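Local coordinates for protein TRAP dicarboxylate transporter-DctP subunit (Rhodobacter sphaeroides, PDB 4PE3) that probably captures small organic solutes such as dicarboxylates in the periplasm and hands them to a TRAP-type membrane transporter for uptake, at residues 102-107 against 320-325; 148-153 against 243-248. One frame throughout, in Å; residues are numbered along the deposited sequence.

Overall arrangement
From the N terminus the chain of this open, unliganded solute-binding protein first builds three strands of the five-stranded sheet, then reaches residues 102-107, which lead into the short helix 104-110 and later meet a segment near the C terminus. Strand 144-150 follows, the chain runs out through the smaller sheet, and residues 243-248 come back beside 148-153, closing contact 2. Contact 1 closes last, at 320-325, where helix 302-320 gives way to helix 324-339, so its loop encloses that of contact 2. The contact centres lie about 19 Å apart, and the two contacts do not touch, their nearest atoms being about 5 Å apart.

Contact 1. Residues 102-107 against 320-325; sequences RDPAFG and AGQSEM
Asp103 and Ser323 illustrate how two helix N-caps can be joined through their own capping groups. Each residue stands just before a helix, 104-110 and 324-339 respectively, and Ser323 OG donates to Asp103 OD1 at 2.7 Å. This hydroxyl approaches on the syn side of OD1, 18° out of the carboxylate plane, while the anti lone pair of the same oxygen takes Ala105 N at 2.9 Å in a nearly straight bond (165°). The carboxylate reaches both donors because CG is swung opposite the backbone N of Asp103 (chi1 -166°), and two donors then fix its rotation. Ser323 OG has a second task: it accepts from Ala326 N, capping its own helix. The remaining oxygen, Asp103 OD2, accepts from a water at 2.8 Å that in turn receives Met325 N at 3.0 Å. With the starts of two helices drawn to it, the carboxylate's negative charge is probably stabilised. An alanine at Asp103 is likely to leave Ala105 N uncapped and the Ser323 hydroxyl without its acceptor, and to break the water bridge to the second helix.

Van der Waals contacts flank this polar centre. The ring of Pro104 crosses the extended side chain of Gln322 at a slant, its CB 3.6 Å from Gln322 OE1, and its CD lies against Ser323 CB. Type I turn 320-323 brings these two residues round toward the proline. Farther along, Ala105 also touches Val329 of helix 324-339, and the selenomethionine Met325 folds at chi2 and chi3, carrying its end away toward Glu137 and Leu138 of helix 131-139. What it presents to the shorter helix is therefore its root, with Met325 CB 3.7 Å from Ala105 CB.

Contact 2. Residues 148-153 against 243-248; sequences GVSTPG and VEVSMN
Backbone bonds dominate where Gly148 and Ser150 meet Val245 and Val243 as two hydrogen-bonded pairs of an antiparallel ladder, with Val149 and Glu244 forming the non-hydrogen-bonded pair between them. Val245 N lies 2.9 Å from Gly148 O, and Gly148 N returns a longer bond of 3.2 Å to Val245 O. At the other pair Ser150 N binds Val243 O at 2.8 Å, and Val243 N gives a bond of 3.0 Å to Ser150 O. Val243 O also receives a CA-H...O contact from Val149.

Among side chains, Val243 does most of the touching. Its CG1, set opposite the backbone N (chi1 162°), comes within 3.1 Å of Ser150 OG, a close approach, while CG2 meets Pro152 CD at 3.7 Å. Past the strand end, Thr151 OG1 accepts from Gly153 N in an ST turn and is also bonded to Pro241 O.

On the face shared by Glu244 and Val149, the polar groups centre on the Glu244 carboxylate. Ser246 OG donates to Glu244 OE2 at 2.8 Å, and His92 and Thr96 supply further partners for this carboxylate.

Strand 243-248 runs antiparallel to both neighbours, 91-95 and 144-150, giving the order 2-1-3-5-4 characteristic of type II periplasmic binding proteins, in which a returning strand is inserted beside the outgoing edge strand.

Contact 1. Residues 102-107 against 320-325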
ATOM      1  N   ARG A 102       8.062  -6.535 -14.435  1.00 21.25           N
ATOM      2  CA  ARG A 102       9.038  -7.619 -14.314  1.00 22.22           C
ATOM      3  C   ARG A 102       8.370  -8.959 -14.107  1.00 20.00           C
ATOM      4  O   ARG A 102       8.841  -9.969 -14.620  1.00 19.61           O
ATOM      5  CB  ARG A 102       9.995  -7.370 -13.146  1.00 22.93           C
ATOM      6  CG  ARG A 102      10.766  -6.074 -13.260  1.00 27.33           C
ATOM      7  CD  ARG A 102      11.819  -5.960 -12.172  1.00 27.49           C
ATOM      8  NE  ARG A 102      12.531  -4.692 -12.286  1.00 28.87           N
ATOM      9  CZ  ARG A 102      13.794  -4.488 -11.930  1.00 29.90           C
ATOM     10  NH1 ARG A 102      14.525  -5.472 -11.418  1.00 26.69           N
ATOM     11  NH2 ARG A 102      14.327  -3.283 -12.085  1.00 31.08           N
ATOM     12  N   ASP A 103       7.314  -8.957 -13.305  1.00 17.06           N
ATOM     13  CA  ASP A 103       6.563 -10.164 -12.990  1.00 16.76           C
ATOM     14  C   ASP A 103       5.239  -9.746 -12.388  1.00 15.48           C
ATOM     15  O   ASP A 103       5.212  -8.890 -11.500  1.00 15.38           O
ATOM     16  CB  ASP A 103       7.322 -11.033 -11.988  1.00 18.86           C
ATOM     17  CG  ASP A 103       6.749 -12.434 -11.882  1.00 18.36           C
ATOM     18  OD1 ASP A 103       5.590 -12.601 -11.447  1.00 17.33           O
ATOM     19  OD2 ASP A 103       7.464 -13.397 -12.221  1.00 21.12           O
ATOM     20  N   PRO A 104       4.124 -10.326 -12.864  1.00 16.98           N
ATOM     21  CA  PRO A 104       2.845  -9.881 -12.284  1.00 17.00           C
ATOM     22  C   PRO A 104       2.752 -10.093 -10.770  1.00 14.72           C
ATOM     23  O   PRO A 104       1.910  -9.480 -10.109  1.00 17.61           O
ATOM     24  CB  PRO A 104       1.788 -10.724 -13.003  1.00 20.46           C
ATOM     25  CG  PRO A 104       2.507 -11.501 -14.076  1.00 24.95           C
ATOM     26  CD  PRO A 104       3.980 -11.413 -13.847  1.00 18.36           C
ATOM     27  N   ALA A 105       3.588 -10.960 -10.213  1.00 15.57           N
ATOM     28  CA  ALA A 105       3.617 -11.158  -8.769  1.00 14.36           C
ATOM     29  C   ALA A 105       3.857  -9.852  -8.025  1.00 13.46           C
ATOM     30  O   ALA A 105       3.379  -9.662  -6.910  1.00 13.95           O
ATOM     31  CB  ALA A 105       4.692 -12.166  -8.392  1.00 15.65           C
ATOM     32  N   PHE A 106       4.650  -8.966  -8.622  1.00 14.29           N
ATOM     33  CA  PHE A 106       4.962  -7.701  -7.975  1.00 13.33           C
ATOM     34  C   PHE A 106       3.701  -6.875  -7.770  1.00 12.57           C
ATOM     35  O   PHE A 106       3.520  -6.282  -6.704  1.00 14.00           O
ATOM     36  CB  PHE A 106       6.011  -6.914  -8.781  1.00 14.02           C
ATOM     37  CG  PHE A 106       7.427  -7.429  -8.631  1.00 14.08           C
ATOM     38  CD1 PHE A 106       8.141  -7.198  -7.466  1.00 14.52           C
ATOM     39  CD2 PHE A 106       8.034  -8.152  -9.649  1.00 16.01           C
ATOM     40  CE1 PHE A 106       9.437  -7.670  -7.320  1.00 14.98           C
ATOM     41  CE2 PHE A 106       9.325  -8.619  -9.510  1.00 16.35           C
ATOM     42  CZ  PHE A 106      10.027  -8.361  -8.342  1.00 16.34           C
ATOM     43  N   GLY A 107       2.850  -6.827  -8.790  1.00 13.98           N
ATOM     44  CA  GLY A 107       1.608  -6.067  -8.707  1.00 13.25           C
ATOM     45  C   GLY A 107       0.674  -6.658  -7.670  1.00 13.86           C
ATOM     46  O   GLY A 107       0.024  -5.942  -6.887  1.00 14.33           O
ATOM     47  N   ALA A 320      -2.778 -14.874 -10.557  1.00 20.08           N
ATOM     48  CA  ALA A 320      -1.965 -16.013 -10.127  1.00 21.08           C
ATOM     49  C   ALA A 320      -1.585 -16.893 -11.302  1.00 22.84           C
ATOM     50  O   ALA A 320      -0.497 -17.442 -11.313  1.00 23.75           O
ATOM     51  CB  ALA A 320      -2.722 -16.831  -9.078  1.00 21.59           C
ATOM     52  N   GLY A 321      -2.472 -17.040 -12.280  1.00 23.58           N
ATOM     53  CA  GLY A 321      -2.201 -17.912 -13.417  1.00 25.47           C
ATOM     54  C   GLY A 321      -1.191 -17.337 -14.405  1.00 26.35           C
ATOM     55  O   GLY A 321      -0.785 -18.041 -15.337  1.00 27.56           O
ATOM     56  N   GLN A 322      -0.771 -16.087 -14.204  1.00 24.42           N
ATOM     57  CA  GLN A 322       0.076 -15.390 -15.173  1.00 24.78           C
ATOM     58  C   GLN A 322       1.576 -15.640 -14.965  1.00 28.90           C
ATOM     59  O   GLN A 322       2.374 -15.354 -15.853  1.00 28.55           O
ATOM     60  CB  GLN A 322      -0.208 -13.886 -15.158  1.00 27.34           C
ATOM     61  CG  GLN A 322      -1.655 -13.535 -15.514  1.00 26.50           C
ATOM     62  CD  GLN A 322      -1.924 -12.046 -15.501  1.00 29.72           C
ATOM     63  OE1 GLN A 322      -1.063 -11.255 -15.137  1.00 33.50           O
ATOM     64  NE2 GLN A 322      -3.133 -11.660 -15.891  1.00 37.17           N
ATOM     65  N   SER A 323       1.961 -16.151 -13.797  1.00 20.32           N
ATOM     66  CA  SER A 323       3.371 -16.488 -13.547  1.00 19.96           C
ATOM     67  C   SER A 323       3.512 -17.397 -12.344  1.00 20.55           C
ATOM     68  O   SER A 323       2.636 -17.450 -11.490  1.00 20.34           O
ATOM     69  CB  SER A 323       4.218 -15.233 -13.295  1.00 21.22           C
ATOM     70  OG  SER A 323       4.132 -14.825 -11.929  1.00 20.87           O
ATOM     71  N   GLU A 324       4.626 -18.120 -12.274  1.00 21.47           N
ATOM     72  CA  GLU A 324       4.851 -19.012 -11.154  1.00 22.35           C
ATOM     73  C   GLU A 324       4.880 -18.252  -9.839  1.00 20.87           C
ATOM     74  O   GLU A 324       4.272 -18.684  -8.858  1.00 22.10           O
ATOM     75  CB  GLU A 324       6.162 -19.765 -11.330  1.00 23.98           C
ATOM     76  CG  GLU A 324       6.290 -20.946 -10.395  1.00 31.45           C
ATOM     77  CD  GLU A 324       7.394 -21.883 -10.816  1.00 35.03           C
ATOM     78  OE1 GLU A 324       8.554 -21.661 -10.406  1.00 42.47           O
ATOM     79  OE2 GLU A 324       7.108 -22.819 -11.577  1.00 36.10           O
HETATM   80  N   MSE A 325       5.584 -17.127  -9.805  1.00 19.41           N
HETATM   81  CA  MSE A 325       5.672 -16.358  -8.575  1.00 18.32           C
HETATM   82  C   MSE A 325       4.325 -15.739  -8.188  1.00 18.43           C
HETATM   83  O   MSE A 325       4.018 -15.594  -7.003  1.00 18.27           O
HETATM   84  CB  MSE A 325       6.731 -15.260  -8.688  1.00 19.20           C
HETATM   85  CG  MSE A 325       8.149 -15.721  -8.484  1.00 25.75           C
HETATM   86 SE   MSE A 325       8.359 -16.742  -6.842  0.84 27.34          SE
HETATM   87  CE  MSE A 325       7.993 -15.425  -5.538  1.00 24.74           C
TER
HETATM   88  O   HOH W   1       7.414 -16.142 -11.916  1.00 18.58           O

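Contact 2. Residues 148-153 against 243-248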
ATOM      1  N   GLY A 148      12.151  -4.443   5.147  1.00 13.29           N
ATOM      2  CA  GLY A 148      10.835  -4.428   5.752  1.00 13.89           C
ATOM      3  C   GLY A 148       9.858  -3.571   4.981  1.00 12.58           C
ATOM      4  O   GLY A 148      10.197  -2.910   4.004  1.00 13.56           O
ATOM      5  N   VAL A 149       8.616  -3.598   5.459  1.00 11.86           N
ATOM      6  CA  VAL A 149       7.505  -3.022   4.736  1.00 12.95           C
ATOM      7  C   VAL A 149       7.015  -1.743   5.409  1.00 12.19           C
ATOM      8  O   VAL A 149       7.161  -1.547   6.624  1.00 13.18           O
ATOM      9  CB  VAL A 149       6.345  -4.073   4.607  1.00 16.74           C
ATOM     10  CG1 VAL A 149       5.604  -4.244   5.926  1.00 17.65           C
ATOM     11  CG2 VAL A 149       5.412  -3.678   3.515  1.00 18.04           C
ATOM     12  N   SER A 150       6.440  -0.859   4.599  1.00 12.59           N
ATOM     13  CA  SER A 150       5.718   0.291   5.103  1.00 12.96           C
ATOM     14  C   SER A 150       4.555   0.534   4.171  1.00 12.35           C
ATOM     15  O   SER A 150       4.330  -0.229   3.254  1.00 11.96           O
ATOM     16  CB  SER A 150       6.658   1.484   5.138  1.00 18.32           C
ATOM     17  OG  SER A 150       7.290   1.679   3.880  1.00 24.17           O
ATOM     18  N   THR A 151       3.791   1.594   4.418  1.00 12.42           N
ATOM     19  CA  THR A 151       2.706   1.953   3.521  1.00 10.86           C
ATOM     20  C   THR A 151       2.374   3.450   3.586  1.00 10.52           C
ATOM     21  O   THR A 151       2.480   4.060   4.634  1.00 11.40           O
ATOM     22  CB  THR A 151       1.447   1.113   3.863  1.00 11.81           C
ATOM     23  OG1 THR A 151       0.366   1.454   2.983  1.00 11.30           O
ATOM     24  CG2 THR A 151       1.027   1.373   5.280  1.00 11.98           C
ATOM     25  N   PRO A 152       1.929   4.020   2.467  1.00 10.57           N
ATOM     26  CA  PRO A 152       1.358   5.373   2.531  1.00 11.27           C
ATOM     27  C   PRO A 152      -0.101   5.368   3.017  1.00  9.48           C
ATOM     28  O   PRO A 152      -0.731   6.434   3.078  1.00 10.31           O
ATOM     29  CB  PRO A 152       1.417   5.841   1.083  1.00 12.18           C
ATOM     30  CG  PRO A 152       1.291   4.564   0.297  1.00 14.50           C
ATOM     31  CD  PRO A 152       2.053   3.541   1.080  1.00 11.64           C
ATOM     32  N   GLY A 153      -0.643   4.192   3.327  1.00  8.30           N
ATOM     33  CA  GLY A 153      -1.925   4.118   4.016  1.00  7.94           C
ATOM     34  C   GLY A 153      -3.006   3.310   3.326  1.00  8.19           C
ATOM     35  O   GLY A 153      -3.025   3.181   2.102  1.00  9.49           O
ATOM     36  N   VAL A 243       4.944  -0.369   0.370  1.00 12.66           N
ATOM     37  CA  VAL A 243       6.213   0.319   0.118  1.00 11.95           C
ATOM     38  C   VAL A 243       7.321  -0.512   0.748  1.00 13.08           C
ATOM     39  O   VAL A 243       7.261  -0.884   1.926  1.00 16.63           O
ATOM     40  CB  VAL A 243       6.180   1.749   0.677  1.00 15.29           C
ATOM     41  CG1 VAL A 243       7.555   2.317   0.827  1.00 17.05           C
ATOM     42  CG2 VAL A 243       5.347   2.600  -0.233  1.00 18.10           C
ATOM     43  N   GLU A 244       8.273  -0.920  -0.079  1.00 12.77           N
ATOM     44  CA  GLU A 244       9.373  -1.739   0.405  1.00 13.76           C
ATOM     45  C   GLU A 244      10.572  -0.884   0.789  1.00 13.60           C
ATOM     46  O   GLU A 244      10.830   0.156   0.150  1.00 13.55           O
ATOM     47  CB  GLU A 244       9.826  -2.736  -0.670  1.00 14.46           C
ATOM     48  CG  GLU A 244      10.400  -2.110  -1.942  1.00 13.05           C
ATOM     49  CD  GLU A 244      10.831  -3.148  -2.955  1.00 14.95           C
ATOM     50  OE1 GLU A 244      10.017  -3.505  -3.833  1.00 16.83           O
ATOM     51  OE2 GLU A 244      12.000  -3.623  -2.888  1.00 14.58           O
ATOM     52  N   VAL A 245      11.270  -1.308   1.843  1.00 12.15           N
ATOM     53  CA  VAL A 245      12.589  -0.785   2.197  1.00 12.27           C
ATOM     54  C   VAL A 245      13.538  -1.944   1.944  1.00 13.79           C
ATOM     55  O   VAL A 245      13.447  -2.992   2.590  1.00 13.94           O
ATOM     56  CB  VAL A 245      12.665  -0.363   3.681  1.00 12.38           C
ATOM     57  CG1 VAL A 245      14.024   0.149   4.044  1.00 14.47           C
ATOM     58  CG2 VAL A 245      11.616   0.706   3.981  1.00 12.15           C
ATOM     59  N   SER A 246      14.409  -1.759   0.960  1.00 14.36           N
ATOM     60  CA  SER A 246      15.294  -2.820   0.481  1.00 15.15           C
ATOM     61  C   SER A 246      16.660  -2.241   0.137  1.00 15.97           C
ATOM     62  O   SER A 246      16.768  -1.042  -0.160  1.00 15.53           O
ATOM     63  CB  SER A 246      14.714  -3.453  -0.770  1.00 15.15           C
ATOM     64  OG  SER A 246      13.399  -3.928  -0.524  1.00 14.68           O
HETATM   65  N   MSE A 247      17.698  -3.073   0.130  1.00 17.27           N
HETATM   66  CA  MSE A 247      19.041  -2.572  -0.138  1.00 18.24           C
HETATM   67  C   MSE A 247      19.871  -3.613  -0.850  1.00 19.66           C
HETATM   68  O   MSE A 247      19.458  -4.779  -1.017  1.00 19.96           O
HETATM   69  CB  MSE A 247      19.718  -2.129   1.157  1.00 18.91           C
HETATM   70  CG  MSE A 247      20.263  -3.224   2.053  1.00 23.58           C
HETATM   71 SE   MSE A 247      21.374  -2.491   3.483  0.89 22.27          SE
HETATM   72  CE  MSE A 247      22.866  -1.978   2.360  1.00 24.14           C
ATOM     73  N   ASN A 248      21.051  -3.204  -1.259  1.00 20.66           N
ATOM     74  CA  ASN A 248      21.977  -4.066  -1.943  1.00 22.22           C
ATOM     75  C   ASN A 248      22.254  -5.288  -1.099  1.00 23.06           C
ATOM     76  O   ASN A 248      22.641  -5.185   0.048  1.00 23.25           O
ATOM     77  CB  ASN A 248      23.277  -3.306  -2.184  1.00 23.25           C
ATOM     78  CG  ASN A 248      24.321  -4.168  -2.884  1.00 25.08           C
ATOM     79  OD1 ASN A 248      24.962  -5.029  -2.280  1.00 26.15           O
ATOM     80  ND2 ASN A 248      24.444  -3.959  -4.170  1.00 25.54           N
TER